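Tryptophan decarboxylase 1 (Oryza sativa subsp. japonica, PDB 6KHO) decarboxylates L-tryptophan to tryptamine and 5-hydroxy-L-tryptophan to serotonin, working as a pyridoxal 5'-phosphate-dependent homodimer in rice serotonin biosynthesis. Local coordinates at residues A[354-358]-A[359-363]; A[39-42]-A[43-47]; A[207-210]-A[211-215]. One frame throughout, in Å; residues are numbered along the deposited sequence.

Contact 1. Residues A[354-358]-A[359-363]; sequences ETNPE and YLKNH. With ACT (acetate ion), chain D.
Lys-361 NZ forms a salt bridge with Glu-358 OE1 at 2.9 Å, three residues back round a turn. The ammonium comes from above the carboxylate plane. The lysine chain is extended beyond CG, while the glutamate is bent at chi2 (70°), which turns its carboxylate back beside the lysine. The other oxygen, OE2, is hydrogen-bonded to His-475 of the second subunit. Asn-356 lies across the lysine stem, with ND2 3.6 Å from Lys-361 CE. With an alanine in place of Lys-361, Glu-358 OE1 would probably lose its charge partner within the loop, and the Asn-356 amide its methylene support. The backbone closes in 3-10 fashion: Leu-360 N donates to Pro-357 O at 3.1 Å, and Lys-361 N to Glu-358 O. Both donors stand well above the carbonyl planes. The ring of Pro-357 packs against Tyr-359 and Leu-360. Pro-357 CG meets Leu-360 CD1 at 3.7 Å, and Pro-357 CB approaches Tyr-359 CD1 obliquely at 3.8 Å. Leu-360 CG lies over one face of the tyrosine ring, toward the rim. Tyr-359 OH donates to OXT of an acetate ion, probably from the crystallisation liquor; OXT lies near the ring plane, and the hydroxyl is also bonded to His-214 NE2 of the second subunit. Tyr-359 is the proton donor, so this is the catalytic loop of a group II decarboxylase, reaching across the dimer into the partner's active site.

Contact 2. Residues A[39-42]-A[43-47]; sequences DFIS and DYYKS
Tyr-44 N donates to Phe-40 O at 2.7 Å, the shortest of four helical bonds that join the two segments. Asp-43 N to Asp-39 O follows at 3.0 Å, with an N-H...O angle of 169°. Tyr-45 N to Ile-41 O and Lys-46 N to Ser-42 O complete the set. Near the helix end, Asp-43 O takes both the N and the OG of Ser-47, which reach it from opposite faces of its plane. Asp-39 OD1 and Asp-43 OD1 are 6.5 Å apart. Each acid has its own arginine: Asp-39 pairs with Arg-31 of the second subunit, Asp-43 with Arg-85. Phe-40 and Tyr-44 run side by side. Their planes are 19° apart but slid so far that the rings barely overlap. Tyr-44 CB lies over one face of the phenylalanine ring, 4.2 Å from Phe-40 CE2. Ile-41 CG2 meets Tyr-45 CE2 at 3.6 Å. The tyrosine hydroxyls bond beyond the helix, Tyr-44 to His-94 and Tyr-45 to Ala-121 O of the second subunit. The chemistry is that of a helix in the dimer interface: apolar and aromatic groups pack, while the tyrosine hydroxyls and the two acids bond to its own chain and to the second subunit.

Contact 3. Residues A[207-210]-A[211-215]; sequences VYAA and DQTHS. With PLP (pyridoxal-5'-phosphate), chain C.
One face of the His-214 imidazole carries the PLP pyridine ring, with PLP C6 3.6 Å above the histidine plane and offset toward the rim. His-214 CB comes 3.7 Å from PLP N1, and His-214 CD2 is 3.8 Å from PLP C5. The ring is swung out by chi1, -159°, which sets CG anti to the backbone N and over the cofactor. His-214 ND1 accepts from Thr-216 N and so caps the following helix, and this bond should limit rotation of the imidazole. The loop that presents the histidine is a type I beta turn from Ala-210 to Thr-213, at the end of strand 205-210. Thr-213 N donates to Ala-210 O at 3.0 Å, from above the carbonyl plane. Thr-213 OG1 lies as near to the same oxygen, but its proton has another acceptor within reach. Thr-213 OG1 also lies 3.4 Å from Ala-209 CB. A water accepts from Ala-210 N and touches Thr-213 OG1 only weakly. Within the turn, Gln-212 NE2 donates to Asp-211 OD1 at 3.0 Å, meeting it from above the carboxylate plane. Asp-211 OD1 is also bonded to Thr-236. The chemistry implies a turn fixed by polar bonds and an imidazole held against the cofactor, which fits the role of His-214 in binding both PLP and serotonin.

Each contact is held by local backbone bonds of its own kind: 3-10 in contact 1, alpha-helical in contact 2, a beta turn in contact 3. Contact 3 is buried, at the end of a strand of the mixed sheet. Contact 2 is partly buried in the dimer interface, and contact 1 lies at the surface of its chain against the second subunit, its centre about 32 Å from that of the chain. Within one chain contacts 1 and 3 have centres about 37 Å apart, but the dimer joins them: Tyr-359 of one subunit meets His-214 of the other. Contact 2, away from the annotated sites, has one acid paired with the second subunit and one within its chain.

Contact 1. Residues A[354-358]-A[359-363]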
loop_
_atom_site.group_PDB
_atom_site.type_symbol
_atom_site.label_atom_id
_atom_site.label_comp_id
_atom_site.label_asym_id
_atom_site.label_seq_id
_atom_site.Cartn_x
_atom_site.Cartn_y
_atom_site.Cartn_z
ATOM N N GLU A 354 -16.032 -5.289 -4.632
ATOM C CA GLU A 354 -15.845 -5.646 -6.031
ATOM C C GLU A 354 -16.286 -4.514 -6.952
ATOM O O GLU A 354 -17.145 -3.697 -6.605
ATOM C CB GLU A 354 -16.612 -6.927 -6.378
ATOM C CG GLU A 354 -18.146 -6.760 -6.371
ATOM C CD GLU A 354 -18.889 -8.091 -6.362
ATOM O OE1 GLU A 354 -18.279 -9.121 -6.739
ATOM O OE2 GLU A 354 -20.077 -8.108 -5.969
ATOM N N THR A 355 -15.646 -4.458 -8.122
ATOM C CA THR A 355 -16.025 -3.614 -9.248
ATOM C C THR A 355 -15.932 -4.468 -10.505
ATOM O O THR A 355 -15.300 -5.526 -10.507
ATOM C CB THR A 355 -15.117 -2.385 -9.401
ATOM O OG1 THR A 355 -13.743 -2.813 -9.524
ATOM C CG2 THR A 355 -15.265 -1.452 -8.210
ATOM N N ASN A 356 -16.560 -4.013 -11.581
ATOM C CA ASN A 356 -16.544 -4.766 -12.837
ATOM C C ASN A 356 -16.394 -3.811 -14.014
ATOM O O ASN A 356 -17.223 -3.794 -14.926
ATOM C CB ASN A 356 -17.800 -5.633 -12.966
ATOM C CG ASN A 356 -17.637 -6.754 -14.000
ATOM O OD1 ASN A 356 -16.522 -7.208 -14.288
ATOM N ND2 ASN A 356 -18.754 -7.197 -14.569
ATOM N N PRO A 357 -15.322 -3.010 -14.032
ATOM C CA PRO A 357 -15.129 -2.078 -15.149
ATOM C C PRO A 357 -14.837 -2.833 -16.437
ATOM O O PRO A 357 -14.162 -3.868 -16.434
ATOM C CB PRO A 357 -13.928 -1.239 -14.705
ATOM C CG PRO A 357 -13.132 -2.171 -13.876
ATOM C CD PRO A 357 -14.143 -3.044 -13.145
ATOM N N GLU A 358 -15.358 -2.293 -17.543
ATOM C CA GLU A 358 -15.307 -2.994 -18.822
ATOM C C GLU A 358 -13.871 -3.296 -19.243
ATOM O O GLU A 358 -13.581 -4.387 -19.758
ATOM C CB GLU A 358 -16.013 -2.154 -19.887
ATOM C CG GLU A 358 -16.021 -2.763 -21.277
ATOM C CD GLU A 358 -16.913 -3.992 -21.362
ATOM O OE1 GLU A 358 -18.051 -3.947 -20.834
ATOM O OE2 GLU A 358 -16.463 -5.010 -21.933
ATOM N N TYR A 359 -12.956 -2.353 -19.013
ATOM C CA TYR A 359 -11.595 -2.512 -19.530
ATOM C C TYR A 359 -10.831 -3.649 -18.841
ATOM O O TYR A 359 -9.824 -4.119 -19.386
ATOM C CB TYR A 359 -10.833 -1.182 -19.432
ATOM C CG TYR A 359 -10.179 -0.897 -18.091
ATOM C CD1 TYR A 359 -10.931 -0.510 -16.995
ATOM C CD2 TYR A 359 -8.801 -1.007 -17.931
ATOM C CE1 TYR A 359 -10.339 -0.257 -15.763
ATOM C CE2 TYR A 359 -8.194 -0.744 -16.710
ATOM C CZ TYR A 359 -8.963 -0.376 -15.630
ATOM O OH TYR A 359 -8.359 -0.119 -14.413
ATOM N N LEU A 360 -11.312 -4.147 -17.704
ATOM C CA LEU A 360 -10.652 -5.253 -17.013
ATOM C C LEU A 360 -11.318 -6.600 -17.251
ATOM O O LEU A 360 -10.805 -7.618 -16.763
ATOM C CB LEU A 360 -10.605 -4.987 -15.510
ATOM C CG LEU A 360 -9.753 -3.803 -15.046
ATOM C CD1 LEU A 360 -9.785 -3.695 -13.532
ATOM C CD2 LEU A 360 -8.341 -3.968 -15.522
ATOM N N LYS A 361 -12.439 -6.640 -17.974
ATOM C CA LYS A 361 -13.173 -7.893 -18.141
ATOM C C LYS A 361 -12.338 -8.924 -18.888
ATOM O O LYS A 361 -11.575 -8.586 -19.791
ATOM C CB LYS A 361 -14.491 -7.641 -18.872
ATOM C CG LYS A 361 -15.519 -6.955 -17.978
ATOM C CD LYS A 361 -16.812 -6.653 -18.712
ATOM C CE LYS A 361 -17.827 -6.010 -17.785
ATOM N NZ LYS A 361 -18.997 -5.504 -18.558
ATOM N N ASN A 362 -12.480 -10.191 -18.491
ATOM C CA ASN A 362 -11.740 -11.277 -19.119
ATOM C C ASN A 362 -12.441 -12.596 -18.820
ATOM O O ASN A 362 -13.223 -12.713 -17.869
ATOM C CB ASN A 362 -10.286 -11.321 -18.632
ATOM C CG ASN A 362 -10.187 -11.597 -17.147
ATOM O OD1 ASN A 362 -10.062 -12.745 -16.723
ATOM N ND2 ASN A 362 -10.293 -10.542 -16.343
ATOM N N HIS A 363 -12.124 -13.601 -19.640
ATOM C CA HIS A 363 -12.826 -14.878 -19.548
ATOM C C HIS A 363 -12.624 -15.540 -18.185
ATOM O O HIS A 363 -13.569 -16.084 -17.620
ATOM C CB HIS A 363 -12.383 -15.800 -20.689
ATOM C CG HIS A 363 -12.688 -15.250 -22.053
ATOM N ND1 HIS A 363 -13.863 -14.582 -22.343
ATOM C CD2 HIS A 363 -11.965 -15.251 -23.203
ATOM C CE1 HIS A 363 -13.851 -14.203 -23.610
ATOM N NE2 HIS A 363 -12.710 -14.595 -24.153
HETATM C C ACT D . -4.740 0.361 -13.725
HETATM O O ACT D . -4.187 0.506 -12.566
HETATM O OXT ACT D . -5.918 -0.032 -14.004
HETATM C CH3 ACT D . -3.859 0.699 -14.991
#

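Contact 2. Residues A[39-42]-A[43-47]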
loop_
_atom_site.group_PDB
_atom_site.type_symbol
_atom_site.label_atom_id
_atom_site.label_comp_id
_atom_site.label_asym_id
_atom_site.label_seq_id
_atom_site.Cartn_x
_atom_site.Cartn_y
_atom_site.Cartn_z
ATOM N N ASP A 39 26.349 -3.489 -2.718
ATOM C CA ASP A 39 27.540 -3.118 -1.959
ATOM C C ASP A 39 27.186 -2.192 -0.802
ATOM O O ASP A 39 27.672 -2.374 0.321
ATOM C CB ASP A 39 28.557 -2.449 -2.877
ATOM C CG ASP A 39 29.255 -3.440 -3.792
ATOM O OD1 ASP A 39 29.215 -4.653 -3.501
ATOM O OD2 ASP A 39 29.843 -3.001 -4.800
ATOM N N PHE A 40 26.367 -1.166 -1.071
ATOM C CA PHE A 40 25.885 -0.313 0.012
ATOM C C PHE A 40 25.234 -1.140 1.112
ATOM O O PHE A 40 25.483 -0.905 2.301
ATOM C CB PHE A 40 24.883 0.731 -0.494
ATOM C CG PHE A 40 24.169 1.461 0.627
ATOM C CD1 PHE A 40 24.779 2.532 1.271
ATOM C CD2 PHE A 40 22.917 1.039 1.078
ATOM C CE1 PHE A 40 24.142 3.189 2.321
ATOM C CE2 PHE A 40 22.284 1.686 2.131
ATOM C CZ PHE A 40 22.898 2.761 2.752
ATOM N N ILE A 41 24.376 -2.101 0.734
ATOM C CA ILE A 41 23.647 -2.875 1.742
ATOM C C ILE A 41 24.614 -3.706 2.579
ATOM O O ILE A 41 24.490 -3.776 3.808
ATOM C CB ILE A 41 22.568 -3.758 1.079
ATOM C CG1 ILE A 41 21.412 -2.915 0.535
ATOM C CG2 ILE A 41 22.023 -4.766 2.068
ATOM C CD1 ILE A 41 20.571 -3.656 -0.495
ATOM N N SER A 42 25.590 -4.353 1.933
ATOM C CA SER A 42 26.595 -5.107 2.682
ATOM C C SER A 42 27.330 -4.208 3.669
ATOM O O SER A 42 27.516 -4.574 4.832
ATOM C CB SER A 42 27.598 -5.761 1.727
ATOM O OG SER A 42 26.935 -6.576 0.785
ATOM N N ASP A 43 27.766 -3.029 3.209
ATOM C CA ASP A 43 28.458 -2.089 4.087
ATOM C C ASP A 43 27.547 -1.612 5.206
ATOM O O ASP A 43 27.986 -1.420 6.346
ATOM C CB ASP A 43 28.943 -0.884 3.292
ATOM C CG ASP A 43 30.014 -1.236 2.298
ATOM O OD1 ASP A 43 30.574 -2.353 2.410
ATOM O OD2 ASP A 43 30.284 -0.398 1.403
ATOM N N TYR A 44 26.279 -1.370 4.879
ATOM C CA TYR A 44 25.347 -0.855 5.870
ATOM C C TYR A 44 25.172 -1.842 7.017
ATOM O O TYR A 44 25.251 -1.464 8.187
ATOM C CB TYR A 44 24.008 -0.535 5.214
ATOM C CG TYR A 44 22.975 -0.033 6.208
ATOM C CD1 TYR A 44 23.058 1.261 6.730
ATOM C CD2 TYR A 44 21.931 -0.850 6.632
ATOM C CE1 TYR A 44 22.118 1.728 7.638
ATOM C CE2 TYR A 44 20.976 -0.387 7.545
ATOM C CZ TYR A 44 21.082 0.897 8.043
ATOM O OH TYR A 44 20.152 1.363 8.943
ATOM N N TYR A 45 24.951 -3.121 6.706
ATOM C CA TYR A 45 24.769 -4.087 7.781
ATOM C C TYR A 45 26.045 -4.250 8.602
ATOM O O TYR A 45 25.984 -4.454 9.817
ATOM C CB TYR A 45 24.329 -5.437 7.223
ATOM C CG TYR A 45 22.905 -5.472 6.692
ATOM C CD1 TYR A 45 21.918 -4.638 7.202
ATOM C CD2 TYR A 45 22.558 -6.349 5.674
ATOM C CE1 TYR A 45 20.614 -4.680 6.700
ATOM C CE2 TYR A 45 21.272 -6.407 5.176
ATOM C CZ TYR A 45 20.302 -5.575 5.683
ATOM O OH TYR A 45 19.013 -5.655 5.159
ATOM N N LYS A 46 27.211 -4.186 7.960
ATOM C CA LYS A 46 28.448 -4.345 8.719
ATOM C C LYS A 46 28.729 -3.138 9.609
ATOM O O LYS A 46 29.407 -3.269 10.633
ATOM C CB LYS A 46 29.621 -4.584 7.763
ATOM C CG LYS A 46 29.614 -5.972 7.143
ATOM C CD LYS A 46 30.728 -6.117 6.111
ATOM C CE LYS A 46 30.547 -7.363 5.264
ATOM N NZ LYS A 46 31.393 -7.285 4.028
ATOM N N SER A 47 28.240 -1.960 9.237
ATOM C CA SER A 47 28.581 -0.748 9.960
ATOM C C SER A 47 27.444 -0.156 10.793
ATOM O O SER A 47 27.697 0.792 11.543
ATOM C CB SER A 47 29.101 0.309 8.977
ATOM O OG SER A 47 28.067 0.802 8.140
#

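Contact 3. Residues A[207-210]-A[211-215]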
loop_
_atom_site.group_PDB
_atom_site.type_symbol
_atom_site.label_atom_id
_atom_site.label_comp_id
_atom_site.label_asym_id
_atom_site.label_seq_id
_atom_site.Cartn_x
_atom_site.Cartn_y
_atom_site.Cartn_z
ATOM N N VAL A 207 -19.488 0.079 17.464
ATOM C CA VAL A 207 -18.325 -0.797 17.368
ATOM C C VAL A 207 -17.555 -0.747 18.683
ATOM O O VAL A 207 -17.643 0.220 19.446
ATOM C CB VAL A 207 -17.397 -0.430 16.181
ATOM C CG1 VAL A 207 -18.179 -0.403 14.886
ATOM C CG2 VAL A 207 -16.717 0.912 16.407
ATOM N N TYR A 208 -16.785 -1.814 18.936
ATOM C CA TYR A 208 -16.207 -2.093 20.248
ATOM C C TYR A 208 -14.768 -2.579 20.140
ATOM O O TYR A 208 -14.448 -3.437 19.312
ATOM C CB TYR A 208 -17.021 -3.161 21.001
ATOM C CG TYR A 208 -18.490 -2.844 21.014
ATOM C CD1 TYR A 208 -19.289 -3.144 19.917
ATOM C CD2 TYR A 208 -19.083 -2.219 22.113
ATOM C CE1 TYR A 208 -20.625 -2.830 19.898
ATOM C CE2 TYR A 208 -20.437 -1.903 22.106
ATOM C CZ TYR A 208 -21.198 -2.216 20.991
ATOM O OH TYR A 208 -22.538 -1.924 20.947
ATOM N N ALA A 209 -13.911 -2.058 21.016
ATOM C CA ALA A 209 -12.576 -2.601 21.187
ATOM C C ALA A 209 -12.062 -2.207 22.564
ATOM O O ALA A 209 -12.509 -1.216 23.144
ATOM C CB ALA A 209 -11.634 -2.094 20.088
ATOM N N ALA A 210 -11.130 -2.998 23.083
ATOM C CA ALA A 210 -10.455 -2.643 24.322
ATOM C C ALA A 210 -9.657 -1.352 24.161
ATOM O O ALA A 210 -9.225 -0.984 23.062
ATOM C CB ALA A 210 -9.526 -3.778 24.760
ATOM N N ASP A 211 -9.443 -0.659 25.283
ATOM C CA ASP A 211 -8.649 0.558 25.207
ATOM C C ASP A 211 -7.173 0.285 24.925
ATOM O O ASP A 211 -6.422 1.241 24.732
ATOM C CB ASP A 211 -8.797 1.390 26.488
ATOM C CG ASP A 211 -8.319 0.668 27.734
ATOM O OD1 ASP A 211 -7.721 -0.422 27.626
ATOM O OD2 ASP A 211 -8.556 1.200 28.846
ATOM N N GLN A 212 -6.734 -0.975 24.912
ATOM C CA GLN A 212 -5.372 -1.297 24.485
ATOM C C GLN A 212 -5.261 -1.485 22.973
ATOM O O GLN A 212 -4.149 -1.656 22.458
ATOM C CB GLN A 212 -4.880 -2.567 25.190
ATOM C CG GLN A 212 -4.810 -2.457 26.715
ATOM C CD GLN A 212 -4.034 -1.238 27.156
ATOM O OE1 GLN A 212 -2.827 -1.133 26.914
ATOM N NE2 GLN A 212 -4.722 -0.295 27.792
ATOM N N THR A 213 -6.378 -1.466 22.255
ATOM C CA THR A 213 -6.346 -1.666 20.814
ATOM C C THR A 213 -5.592 -0.525 20.145
ATOM O O THR A 213 -5.684 0.631 20.567
ATOM C CB THR A 213 -7.773 -1.776 20.269
ATOM O OG1 THR A 213 -8.420 -2.898 20.882
ATOM C CG2 THR A 213 -7.779 -1.973 18.750
ATOM N N HIS A 214 -4.822 -0.863 19.110
ATOM C CA HIS A 214 -4.028 0.130 18.399
ATOM C C HIS A 214 -4.899 1.276 17.912
ATOM O O HIS A 214 -6.032 1.069 17.461
ATOM C CB HIS A 214 -3.312 -0.526 17.220
ATOM C CG HIS A 214 -2.117 0.235 16.744
ATOM N ND1 HIS A 214 -2.215 1.329 15.910
ATOM C CD2 HIS A 214 -0.796 0.064 16.986
ATOM C CE1 HIS A 214 -1.005 1.791 15.651
ATOM N NE2 HIS A 214 -0.127 1.041 16.291
ATOM N N SER A 215 -4.359 2.497 18.016
ATOM C CA SER A 215 -5.114 3.692 17.650
ATOM C C SER A 215 -5.625 3.643 16.217
ATOM O O SER A 215 -6.639 4.279 15.911
ATOM C CB SER A 215 -4.252 4.940 17.841
ATOM O OG SER A 215 -3.049 4.842 17.101
HETATM N N1 PLP C . -1.943 -3.454 15.496
HETATM C C2 PLP C . -0.951 -4.046 16.251
HETATM C C2A PLP C . -1.275 -4.962 17.390
HETATM C C3 PLP C . 0.380 -3.790 15.959
HETATM O O3 PLP C . 1.361 -4.382 16.708
HETATM C C4 PLP C . 0.717 -2.953 14.902
HETATM C C4A PLP C . 2.112 -2.973 14.349
HETATM C C5 PLP C . -0.281 -2.356 14.144
HETATM C C6 PLP C . -1.616 -2.608 14.449
HETATM C C5A PLP C . 0.143 -1.438 13.017
HETATM O O4P PLP C . -0.900 -1.115 12.128
HETATM P P PLP C . -0.585 -0.668 10.598
HETATM O O1P PLP C . 0.471 0.402 10.564
HETATM O O2P PLP C . -1.888 -0.186 10.008
HETATM O O3P PLP C . -0.057 -1.833 9.780
HETATM O O HOH W 1 -10.416 -5.481 22.122
#